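Side-chain contacts in ABC transporter substrate-binding protein (Bradyrhizobium japonicum, PDB 4I1D), which probably acts as the periplasmic solute-binding component of an ABC transporter, perhaps for polyamines, and carries D-malate in this crystal: residues Q15-V20 with L263-G268; V100-Y105 with N250-P255; T181-S186 with K316-F321. All coordinates share one frame; numbering follows the deposited sequence.

Interaction 1. Residues Q15-V20 with L263-G268; sequences QAAQTV and LHIDYG. With SO4 (sulfate ion), chain J.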
loop_
_atom_site.group_PDB
_atom_site.type_symbol
_atom_site.label_atom_id
_atom_site.label_comp_id
_atom_site.label_asym_id
_atom_site.label_seq_id
_atom_site.Cartn_x
_atom_site.Cartn_y
_atom_site.Cartn_z
ATOM N N GLN A 15 16.690 -23.974 -28.990
ATOM C CA GLN A 15 15.871 -23.736 -30.185
ATOM C C GLN A 15 16.723 -23.695 -31.456
ATOM O O GLN A 15 16.253 -24.051 -32.537
ATOM C CB GLN A 15 15.032 -22.459 -30.051
ATOM C CG GLN A 15 13.962 -22.293 -31.132
ATOM C CD GLN A 15 12.781 -21.422 -30.681
ATOM O OE1 GLN A 15 12.522 -21.272 -29.487
ATOM N NE2 GLN A 15 12.061 -20.857 -31.642
ATOM N N ALA A 16 17.971 -23.249 -31.344
ATOM C CA ALA A 16 18.832 -23.237 -32.527
ATOM C C ALA A 16 19.096 -24.681 -32.979
ATOM O O ALA A 16 19.152 -24.978 -34.173
ATOM C CB ALA A 16 20.138 -22.515 -32.247
ATOM N N ALA A 17 19.246 -25.575 -32.009
ATOM C CA ALA A 17 19.518 -26.980 -32.302
ATOM C C ALA A 17 18.304 -27.631 -32.950
ATOM O O ALA A 17 18.447 -28.454 -33.852
ATOM C CB ALA A 17 19.904 -27.719 -31.033
ATOM N N GLN A 18 17.115 -27.259 -32.476
ATOM C CA GLN A 18 15.865 -27.752 -33.038
ATOM C C GLN A 18 15.745 -27.338 -34.484
ATOM O O GLN A 18 15.215 -28.073 -35.320
ATOM C CB GLN A 18 14.671 -27.164 -32.288
ATOM C CG GLN A 18 14.498 -27.656 -30.866
ATOM C CD GLN A 18 13.347 -26.937 -30.208
ATOM O OE1 GLN A 18 12.234 -26.980 -30.713
ATOM N NE2 GLN A 18 13.618 -26.227 -29.108
ATOM N N THR A 19 16.213 -26.130 -34.762
ATOM C CA THR A 19 16.102 -25.560 -36.089
ATOM C C THR A 19 16.932 -26.378 -37.068
ATOM O O THR A 19 16.445 -26.767 -38.130
ATOM C CB THR A 19 16.537 -24.082 -36.087
ATOM O OG1 THR A 19 15.575 -23.314 -35.350
ATOM C CG2 THR A 19 16.652 -23.531 -37.516
ATOM N N VAL A 20 18.180 -26.652 -36.703
ATOM C CA VAL A 20 19.063 -27.415 -37.571
ATOM C C VAL A 20 18.559 -28.843 -37.768
ATOM O O VAL A 20 18.473 -29.334 -38.893
ATOM C CB VAL A 20 20.475 -27.477 -37.003
ATOM C CG1 VAL A 20 21.344 -28.364 -37.877
ATOM C CG2 VAL A 20 21.058 -26.081 -36.917
ATOM N N LEU A 263 22.510 -34.696 -32.018
ATOM C CA LEU A 263 23.763 -34.444 -32.705
ATOM C C LEU A 263 24.181 -32.997 -32.443
ATOM O O LEU A 263 25.333 -32.616 -32.654
ATOM C CB LEU A 263 23.628 -34.710 -34.204
ATOM C CG LEU A 263 23.410 -36.169 -34.611
ATOM C CD1 LEU A 263 23.619 -36.338 -36.114
ATOM C CD2 LEU A 263 24.359 -37.063 -33.854
ATOM N N HIS A 264 23.238 -32.195 -31.957
ATOM C CA HIS A 264 23.452 -30.756 -31.869
ATOM C C HIS A 264 23.310 -30.217 -30.454
ATOM O O HIS A 264 23.680 -29.077 -30.164
ATOM C CB HIS A 264 22.520 -30.028 -32.842
ATOM C CG HIS A 264 22.853 -30.294 -34.280
ATOM N ND1 HIS A 264 22.076 -31.088 -35.094
ATOM C CD2 HIS A 264 23.909 -29.901 -35.033
ATOM C CE1 HIS A 264 22.629 -31.162 -36.294
ATOM N NE2 HIS A 264 23.741 -30.450 -36.283
ATOM N N ILE A 265 22.783 -31.051 -29.571
ATOM C CA ILE A 265 22.596 -30.656 -28.189
ATOM C C ILE A 265 22.404 -31.896 -27.329
ATOM O O ILE A 265 21.932 -32.926 -27.807
ATOM C CB ILE A 265 21.416 -29.671 -28.040
ATOM C CG1 ILE A 265 21.494 -28.940 -26.695
ATOM C CG2 ILE A 265 20.073 -30.385 -28.263
ATOM C CD1 ILE A 265 20.521 -27.793 -26.576
ATOM N N ASP A 266 22.795 -31.783 -26.067
ATOM C CA ASP A 266 22.821 -32.902 -25.133
ATOM C C ASP A 266 21.433 -33.278 -24.585
ATOM O O ASP A 266 21.263 -33.471 -23.380
ATOM C CB ASP A 266 23.768 -32.563 -23.975
ATOM C CG ASP A 266 24.115 -33.771 -23.134
ATOM O OD1 ASP A 266 24.184 -34.883 -23.706
ATOM O OD2 ASP A 266 24.314 -33.610 -21.905
ATOM N N TYR A 267 20.439 -33.370 -25.462
ATOM C CA TYR A 267 19.111 -33.792 -25.037
ATOM C C TYR A 267 18.734 -35.060 -25.775
ATOM O O TYR A 267 19.273 -35.338 -26.844
ATOM C CB TYR A 267 18.083 -32.682 -25.263
ATOM C CG TYR A 267 18.362 -31.469 -24.400
ATOM C CD1 TYR A 267 18.807 -31.621 -23.093
ATOM C CD2 TYR A 267 18.207 -30.171 -24.892
ATOM C CE1 TYR A 267 19.081 -30.516 -22.286
ATOM C CE2 TYR A 267 18.482 -29.052 -24.085
ATOM C CZ TYR A 267 18.920 -29.238 -22.782
ATOM O OH TYR A 267 19.194 -28.155 -21.965
ATOM N N GLY A 268 17.835 -35.842 -25.189
ATOM C CA GLY A 268 17.444 -37.114 -25.766
ATOM C C GLY A 268 16.255 -36.949 -26.687
ATOM O O GLY A 268 15.470 -36.012 -26.522
HETATM S S SO4 J . 26.338 -30.491 -26.046
HETATM O O1 SO4 J . 26.213 -30.784 -27.472
HETATM O O2 SO4 J . 25.013 -30.269 -25.473
HETATM O O3 SO4 J . 26.980 -31.624 -25.383
HETATM O O4 SO4 J . 27.143 -29.286 -25.853
#
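In the periplasmic binding protein fold of this chain, Ala17 and Val20 of helix 12-30 meet His264 and Ile265 of the loop that leads into strand 268-269, a small example of a helix holding a loop by apolar and CH-pi contact. Val20 lays its CG1 methyl over one face of the imidazole in a CH-pi contact, 3.7 Å from the centroid of the His264 ring and 25° off the ring normal. That branch stands anti to the backbone N (chi1 176°), which carries it over the ring. Leu263 CB lies over the opposite face, and both carbons are displaced toward the rim of the ring. His264 ND1 makes a weak hydrogen bond to Asn260 O, at the end of helix 255-260. One turn earlier on the helix, Ala17 CB touches two residues: it lies 3.9 Å from His264 CB and 3.8 Å from Ile265 CG2. The short methyl lets the backbones approach closely, with Ala17 CA 5.5 Å from His264 CA. Beyond Ile265 the loop folds into an inverse gamma turn centred on Asp266, whose backbone N makes a weak, bent bond to a sulfate ion, probably from the crystallisation liquor; Asp266 OD2 is hydrogen-bonded to Asn206 ND2. Within the fold, Ala17 also rests on Leu261 and Ile265 on Tyr14 of the same helix 12-30, while Gln18 NE2 is hydrogen-bonded to Ser9 OG of strand 4-9.

Interaction 2. Residues V100-Y105 with N250-P255; sequences VSYEFY and NEAVDP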
loop_
_atom_site.group_PDB
_atom_site.type_symbol
_atom_site.label_atom_id
_atom_site.label_comp_id
_atom_site.label_asym_id
_atom_site.label_seq_id
_atom_site.Cartn_x
_atom_site.Cartn_y
_atom_site.Cartn_z
ATOM N N VAL A 100 2.658 -35.008 -27.922
ATOM C CA VAL A 100 3.634 -36.054 -28.222
ATOM C C VAL A 100 4.988 -35.654 -27.663
ATOM O O VAL A 100 5.422 -34.516 -27.843
ATOM C CB VAL A 100 3.794 -36.299 -29.738
ATOM C CG1 VAL A 100 4.645 -37.554 -29.986
ATOM C CG2 VAL A 100 2.439 -36.442 -30.407
ATOM N N SER A 101 5.657 -36.592 -26.992
ATOM C CA SER A 101 6.988 -36.341 -26.430
ATOM C C SER A 101 7.967 -35.876 -27.503
ATOM O O SER A 101 8.042 -36.460 -28.590
ATOM C CB SER A 101 7.530 -37.589 -25.730
ATOM O OG SER A 101 6.647 -38.007 -24.709
ATOM N N TYR A 102 8.732 -34.837 -27.187
ATOM C CA TYR A 102 9.542 -34.158 -28.201
ATOM C C TYR A 102 11.044 -34.304 -27.942
ATOM O O TYR A 102 11.812 -34.549 -28.864
ATOM C CB TYR A 102 9.118 -32.697 -28.264
ATOM C CG TYR A 102 9.803 -31.835 -29.305
ATOM C CD1 TYR A 102 9.771 -32.167 -30.656
ATOM C CD2 TYR A 102 10.429 -30.647 -28.934
ATOM C CE1 TYR A 102 10.379 -31.354 -31.600
ATOM C CE2 TYR A 102 11.039 -29.839 -29.855
ATOM C CZ TYR A 102 11.009 -30.190 -31.190
ATOM O OH TYR A 102 11.610 -29.363 -32.105
ATOM N N GLU A 103 11.447 -34.173 -26.678
ATOM C CA GLU A 103 12.834 -34.364 -26.276
ATOM C C GLU A 103 12.933 -34.575 -24.759
ATOM O O GLU A 103 12.086 -34.098 -24.000
ATOM C CB GLU A 103 13.662 -33.147 -26.686
ATOM C CG GLU A 103 13.106 -31.834 -26.154
ATOM C CD GLU A 103 13.558 -31.517 -24.721
ATOM O OE1 GLU A 103 12.865 -30.738 -24.035
ATOM O OE2 GLU A 103 14.611 -32.025 -24.281
ATOM N N PHE A 104 13.969 -35.284 -24.319
ATOM C CA PHE A 104 14.179 -35.513 -22.895
ATOM C C PHE A 104 15.385 -34.738 -22.386
ATOM O O PHE A 104 16.420 -34.685 -23.059
ATOM C CB PHE A 104 14.386 -36.992 -22.619
ATOM C CG PHE A 104 13.149 -37.809 -22.763
ATOM C CD1 PHE A 104 12.810 -38.356 -23.987
ATOM C CD2 PHE A 104 12.325 -38.043 -21.668
ATOM C CE1 PHE A 104 11.668 -39.125 -24.123
ATOM C CE2 PHE A 104 11.179 -38.801 -21.796
ATOM C CZ PHE A 104 10.844 -39.342 -23.030
ATOM N N TYR A 105 15.233 -34.131 -21.206
ATOM C CA TYR A 105 16.330 -33.468 -20.506
ATOM C C TYR A 105 16.334 -33.879 -19.049
ATOM O O TYR A 105 15.341 -34.408 -18.553
ATOM C CB TYR A 105 16.199 -31.950 -20.600
ATOM C CG TYR A 105 14.930 -31.365 -20.005
ATOM C CD1 TYR A 105 14.942 -30.718 -18.774
ATOM C CD2 TYR A 105 13.729 -31.439 -20.683
ATOM C CE1 TYR A 105 13.779 -30.155 -18.242
ATOM C CE2 TYR A 105 12.567 -30.891 -20.157
ATOM C CZ TYR A 105 12.597 -30.248 -18.943
ATOM O OH TYR A 105 11.432 -29.705 -18.448
ATOM N N ASN A 250 3.839 -34.507 -37.387
ATOM C CA ASN A 250 4.255 -35.807 -37.858
ATOM C C ASN A 250 5.724 -35.828 -38.293
ATOM O O ASN A 250 6.453 -36.773 -37.983
ATOM C CB ASN A 250 3.337 -36.291 -38.974
ATOM C CG ASN A 250 3.681 -37.678 -39.424
ATOM O OD1 ASN A 250 3.576 -38.629 -38.649
ATOM N ND2 ASN A 250 4.103 -37.811 -40.676
ATOM N N GLU A 251 6.157 -34.786 -39.003
ATOM C CA GLU A 251 7.572 -34.646 -39.346
ATOM C C GLU A 251 8.467 -34.385 -38.123
ATOM O O GLU A 251 9.639 -34.759 -38.113
ATOM C CB GLU A 251 7.785 -33.545 -40.391
ATOM C CG GLU A 251 7.399 -33.946 -41.814
ATOM C CD GLU A 251 8.051 -35.254 -42.249
ATOM O OE1 GLU A 251 9.300 -35.301 -42.339
ATOM O OE2 GLU A 251 7.312 -36.239 -42.488
ATOM N N ALA A 252 7.921 -33.736 -37.098
ATOM C CA ALA A 252 8.725 -33.343 -35.950
ATOM C C ALA A 252 9.144 -34.547 -35.115
ATOM O O ALA A 252 10.184 -34.512 -34.455
ATOM C CB ALA A 252 7.973 -32.333 -35.083
ATOM N N VAL A 253 8.337 -35.604 -35.128
ATOM C CA VAL A 253 8.691 -36.808 -34.381
ATOM C C VAL A 253 9.150 -37.925 -35.310
ATOM O O VAL A 253 9.151 -39.098 -34.945
ATOM C CB VAL A 253 7.551 -37.306 -33.459
ATOM C CG1 VAL A 253 7.127 -36.206 -32.490
ATOM C CG2 VAL A 253 6.364 -37.831 -34.268
ATOM N N ASP A 254 9.539 -37.552 -36.520
ATOM C CA ASP A 254 10.154 -38.497 -37.449
ATOM C C ASP A 254 11.440 -39.034 -36.813
ATOM O O ASP A 254 12.270 -38.262 -36.329
ATOM C CB ASP A 254 10.443 -37.793 -38.782
ATOM C CG ASP A 254 11.194 -38.672 -39.767
ATOM O OD1 ASP A 254 10.543 -39.278 -40.651
ATOM O OD2 ASP A 254 12.439 -38.741 -39.669
ATOM N N PRO A 255 11.594 -40.365 -36.779
ATOM C CA PRO A 255 12.800 -40.999 -36.234
ATOM C C PRO A 255 14.109 -40.294 -36.624
ATOM O O PRO A 255 14.895 -39.967 -35.732
ATOM C CB PRO A 255 12.745 -42.403 -36.841
ATOM C CG PRO A 255 11.286 -42.687 -36.914
ATOM C CD PRO A 255 10.609 -41.366 -37.227
#
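Val100 and Val253 make the closest apolar contact between strand 100-112 and the end of helix 242-252: their CG1 methyls are 3.8 Å apart, and the two side chains cross at about a right angle. The same Val253 methyl lies 4.0 Å from Ser101 O, so one branch covers both a side chain and the strand backbone. A looser apolar contact lies two residues on along the strand and one residue back on the helix, where Tyr102 CE1 comes within 4.3 Å of Ala252 CB. With CG anti to the backbone N (chi1 -177°), the tyrosine ring swings across to the helix end, and Ala252 O sits at its edge, near the ring plane. Here the strand is irregular: Tyr102 and Glu103 both face Thr231 in a classic beta bulge, formed against the antiparallel strand 219-235, and Val253 is where the helix loses its helical backbone. Polar links come from outside the two segments. Gln258 NE2 is hydrogen-bonded to both Ala252 O and Tyr102 O, bridging the helix end to the strand, while Asn271 ND2 serves Val253 O. The Ser101 hydroxyl bonds to Tyr94 O.

Interaction 3. Residues T181-S186 with K316-F321; sequences TVWWTS and KRWASF. With MLT (D-malate), chain U; ACT (acetate ion), chain S; SO4 (sulfate ion), chain E.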
loop_
_atom_site.group_PDB
_atom_site.type_symbol
_atom_site.label_atom_id
_atom_site.label_comp_id
_atom_site.label_asym_id
_atom_site.label_seq_id
_atom_site.Cartn_x
_atom_site.Cartn_y
_atom_site.Cartn_z
ATOM N N THR A 181 23.621 -21.319 -0.964
ATOM C CA THR A 181 24.251 -20.046 -1.253
ATOM C C THR A 181 23.326 -19.192 -2.108
ATOM O O THR A 181 23.152 -17.998 -1.856
ATOM C CB THR A 181 25.552 -20.291 -2.007
ATOM O OG1 THR A 181 26.370 -21.184 -1.239
ATOM C CG2 THR A 181 26.285 -18.987 -2.263
ATOM N N VAL A 182 22.732 -19.823 -3.119
ATOM C CA VAL A 182 21.843 -19.146 -4.053
ATOM C C VAL A 182 20.722 -20.070 -4.515
ATOM O O VAL A 182 20.964 -21.226 -4.845
ATOM C CB VAL A 182 22.593 -18.700 -5.334
ATOM C CG1 VAL A 182 21.611 -18.123 -6.340
ATOM C CG2 VAL A 182 23.673 -17.697 -5.008
ATOM N N TRP A 183 19.501 -19.546 -4.549
ATOM C CA TRP A 183 18.393 -20.211 -5.226
ATOM C C TRP A 183 18.253 -19.594 -6.610
ATOM O O TRP A 183 17.791 -18.459 -6.737
ATOM C CB TRP A 183 17.101 -20.006 -4.436
ATOM C CG TRP A 183 17.117 -20.684 -3.084
ATOM C CD1 TRP A 183 17.610 -20.178 -1.919
ATOM C CD2 TRP A 183 16.612 -21.990 -2.772
ATOM N NE1 TRP A 183 17.439 -21.087 -0.897
ATOM C CE2 TRP A 183 16.830 -22.207 -1.397
ATOM C CE3 TRP A 183 16.003 -22.999 -3.528
ATOM C CZ2 TRP A 183 16.457 -23.386 -0.760
ATOM C CZ3 TRP A 183 15.631 -24.172 -2.889
ATOM C CH2 TRP A 183 15.861 -24.356 -1.526
ATOM N N TRP A 184 18.655 -20.319 -7.647
ATOM C CA TRP A 184 18.664 -19.723 -8.981
ATOM C C TRP A 184 17.304 -19.747 -9.662
ATOM O O TRP A 184 16.442 -20.556 -9.320
ATOM C CB TRP A 184 19.745 -20.331 -9.882
ATOM C CG TRP A 184 19.624 -21.811 -10.181
ATOM C CD1 TRP A 184 20.292 -22.821 -9.557
ATOM C CD2 TRP A 184 18.833 -22.430 -11.207
ATOM N NE1 TRP A 184 19.957 -24.030 -10.118
ATOM C CE2 TRP A 184 19.066 -23.820 -11.134
ATOM C CE3 TRP A 184 17.954 -21.944 -12.182
ATOM C CZ2 TRP A 184 18.442 -24.737 -11.989
ATOM C CZ3 TRP A 184 17.337 -22.855 -13.035
ATOM C CH2 TRP A 184 17.587 -24.234 -12.932
ATOM N N THR A 185 17.127 -18.849 -10.629
ATOM C CA THR A 185 15.844 -18.668 -11.300
ATOM C C THR A 185 15.949 -18.783 -12.817
ATOM O O THR A 185 14.938 -18.946 -13.489
ATOM C CB THR A 185 15.261 -17.283 -11.006
ATOM O OG1 THR A 185 16.184 -16.288 -11.459
ATOM C CG2 THR A 185 15.008 -17.101 -9.512
ATOM N N SER A 186 17.158 -18.665 -13.364
ATOM C CA SER A 186 17.343 -18.879 -14.800
ATOM C C SER A 186 18.448 -19.884 -15.104
ATOM O O SER A 186 19.393 -20.057 -14.319
ATOM C CB SER A 186 17.615 -17.558 -15.540
ATOM O OG SER A 186 18.933 -17.088 -15.326
ATOM N N LYS A 316 1.524 -24.619 -4.834
ATOM C CA LYS A 316 1.049 -23.484 -4.046
ATOM C C LYS A 316 1.811 -23.325 -2.732
ATOM O O LYS A 316 1.896 -22.225 -2.187
ATOM C CB LYS A 316 -0.468 -23.565 -3.789
ATOM C CG LYS A 316 -1.302 -23.501 -5.067
ATOM C CD LYS A 316 -2.657 -22.817 -4.864
ATOM C CE LYS A 316 -3.383 -22.647 -6.212
ATOM N NZ LYS A 316 -4.614 -21.784 -6.155
ATOM N N ARG A 317 2.362 -24.417 -2.214
ATOM C CA ARG A 317 3.083 -24.348 -0.943
ATOM C C ARG A 317 4.470 -23.742 -1.103
ATOM O O ARG A 317 5.031 -23.240 -0.136
ATOM C CB ARG A 317 3.185 -25.724 -0.269
ATOM C CG ARG A 317 1.868 -26.194 0.343
ATOM C CD ARG A 317 1.899 -27.657 0.710
ATOM N NE ARG A 317 2.872 -27.927 1.758
ATOM C CZ ARG A 317 2.973 -29.087 2.398
ATOM N NH1 ARG A 317 2.149 -30.085 2.090
ATOM N NH2 ARG A 317 3.892 -29.243 3.347
ATOM N N TRP A 318 5.013 -23.788 -2.320
ATOM C CA TRP A 318 6.370 -23.309 -2.554
ATOM C C TRP A 318 6.448 -21.844 -2.201
ATOM O O TRP A 318 7.390 -21.402 -1.552
ATOM C CB TRP A 318 6.796 -23.487 -4.015
ATOM C CG TRP A 318 8.259 -23.239 -4.200
ATOM C CD1 TRP A 318 8.848 -22.128 -4.736
ATOM C CD2 TRP A 318 9.323 -24.112 -3.812
ATOM N NE1 TRP A 318 10.217 -22.264 -4.719
ATOM C CE2 TRP A 318 10.535 -23.473 -4.157
ATOM C CE3 TRP A 318 9.372 -25.376 -3.213
ATOM C CZ2 TRP A 318 11.786 -24.057 -3.916
ATOM C CZ3 TRP A 318 10.612 -25.958 -2.976
ATOM C CH2 TRP A 318 11.802 -25.297 -3.328
ATOM N N ALA A 319 5.439 -21.101 -2.639
ATOM C CA ALA A 319 5.415 -19.660 -2.472
ATOM C C ALA A 319 5.675 -19.282 -1.025
ATOM O O ALA A 319 6.489 -18.407 -0.748
ATOM C CB ALA A 319 4.083 -19.084 -2.958
ATOM N N SER A 320 4.998 -19.955 -0.101
ATOM C CA SER A 320 5.148 -19.634 1.316
ATOM C C SER A 320 6.406 -20.260 1.914
ATOM O O SER A 320 6.941 -19.778 2.918
ATOM C CB SER A 320 3.904 -20.056 2.103
ATOM O OG SER A 320 3.787 -21.466 2.155
ATOM N N PHE A 321 6.883 -21.338 1.307
ATOM C CA PHE A 321 8.136 -21.935 1.755
ATOM C C PHE A 321 9.313 -20.974 1.546
ATOM O O PHE A 321 10.216 -20.924 2.365
ATOM C CB PHE A 321 8.392 -23.266 1.051
ATOM C CG PHE A 321 9.764 -23.826 1.295
ATOM C CD1 PHE A 321 10.715 -23.828 0.286
ATOM C CD2 PHE A 321 10.106 -24.340 2.533
ATOM C CE1 PHE A 321 11.980 -24.352 0.502
ATOM C CE2 PHE A 321 11.373 -24.861 2.760
ATOM C CZ PHE A 321 12.310 -24.865 1.748
HETATM C C1 MLT U . 14.955 -20.098 -17.838
HETATM O O1 MLT U . 14.259 -19.274 -18.470
HETATM O O2 MLT U . 14.523 -20.541 -16.749
HETATM C C2 MLT U . 16.276 -20.567 -18.387
HETATM O O3 MLT U . 16.993 -19.560 -19.084
HETATM C C3 MLT U . 16.013 -21.709 -19.345
HETATM C C4 MLT U . 17.307 -21.993 -20.059
HETATM O O4 MLT U . 17.575 -21.390 -21.119
HETATM O O5 MLT U . 18.129 -22.822 -19.600
HETATM C C ACT S . 5.174 -25.632 3.627
HETATM O O ACT S . 4.070 -25.524 3.038
HETATM O OXT ACT S . 5.506 -26.785 4.007
HETATM C CH3 ACT S . 6.054 -24.437 3.872
HETATM S S SO4 E . 26.879 -20.176 2.420
HETATM O O1 SO4 E . 26.992 -19.608 1.076
HETATM O O2 SO4 E . 25.494 -20.092 2.887
HETATM O O3 SO4 E . 27.292 -21.582 2.412
HETATM O O4 SO4 E . 27.758 -19.416 3.307
#
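Trp183, which gives the most surface to this contact, reaches from strand 182-184 to Trp318 and Phe321 on the C-terminal helix 309-321. The nearest alpha carbons, those of Trp183 and Phe321, are 12.5 Å apart, so three large aromatic side chains must span the gap. With CG anti to the carbonyl carbon (chi1 -66°), Trp183 points its six-membered ring toward helix 309-321. Its CZ3 comes to 4.0 Å from both CZ2 and CH2 of Trp318, meeting that indole at the edge, near its plane; the rings touch obliquely rather than stacking. The neighbouring corner, Trp183 CH2, lies 4.4 Å from CE1 at the edge of Phe321. The two helix residues also pack on each other, with Phe321 CD1 3.9 Å above one face of the Trp318 ring. Phe321 makes a further, cation-pi contact with Lys177. Beside Phe321, whose CB is 3.8 Å from the acetate CH3, Arg317 grips an acetate, probably from the crystallisation liquor, in a bidentate fashion: NE bonds to acetate O at 3.0 Å (N-H...acceptor angle 154°) and NH2 to acetate OXT at 3.0 Å (171°). NH2 also forms a salt bridge with Asp167. Farther along the strand segment, Thr185 and Ser186 belong to the malate pocket, and Ser186 caps helix 187-196. Since the contact itself is made of aromatic carbons, dispersion and shape fit are probably its cohesive forces, and the hydrogen bond of Trp318 NE1 to Asn141 OD1 probably helps limit rotation of that indole.

How the interactions relate
Interactions 1 and 2 adjoin, their centres about 12 Å apart, and share two probable hydrogen bonds: Gln18 OE1 to Tyr102 OH at 2.8 Å, and Gly268 O to Phe104 N, also at 2.8 Å. Interaction 3 lies on the opposite side of the chain's centre, with its centre about 29 Å from that of interaction 1 and about 31 Å from that of interaction 2. D-malate sits between these regions: the nearest side-chain atoms of Ile265 and Tyr102 are about 9 Å and about 14 Å from the ligand, whereas 181-186 contributes Thr185 and Ser186 to the pocket wall, the ligand being hydrogen-bonded to Arg208. Pocket residue Trp205 links the two sides, its ring meeting both Tyr105 and Trp184 edge-to-face.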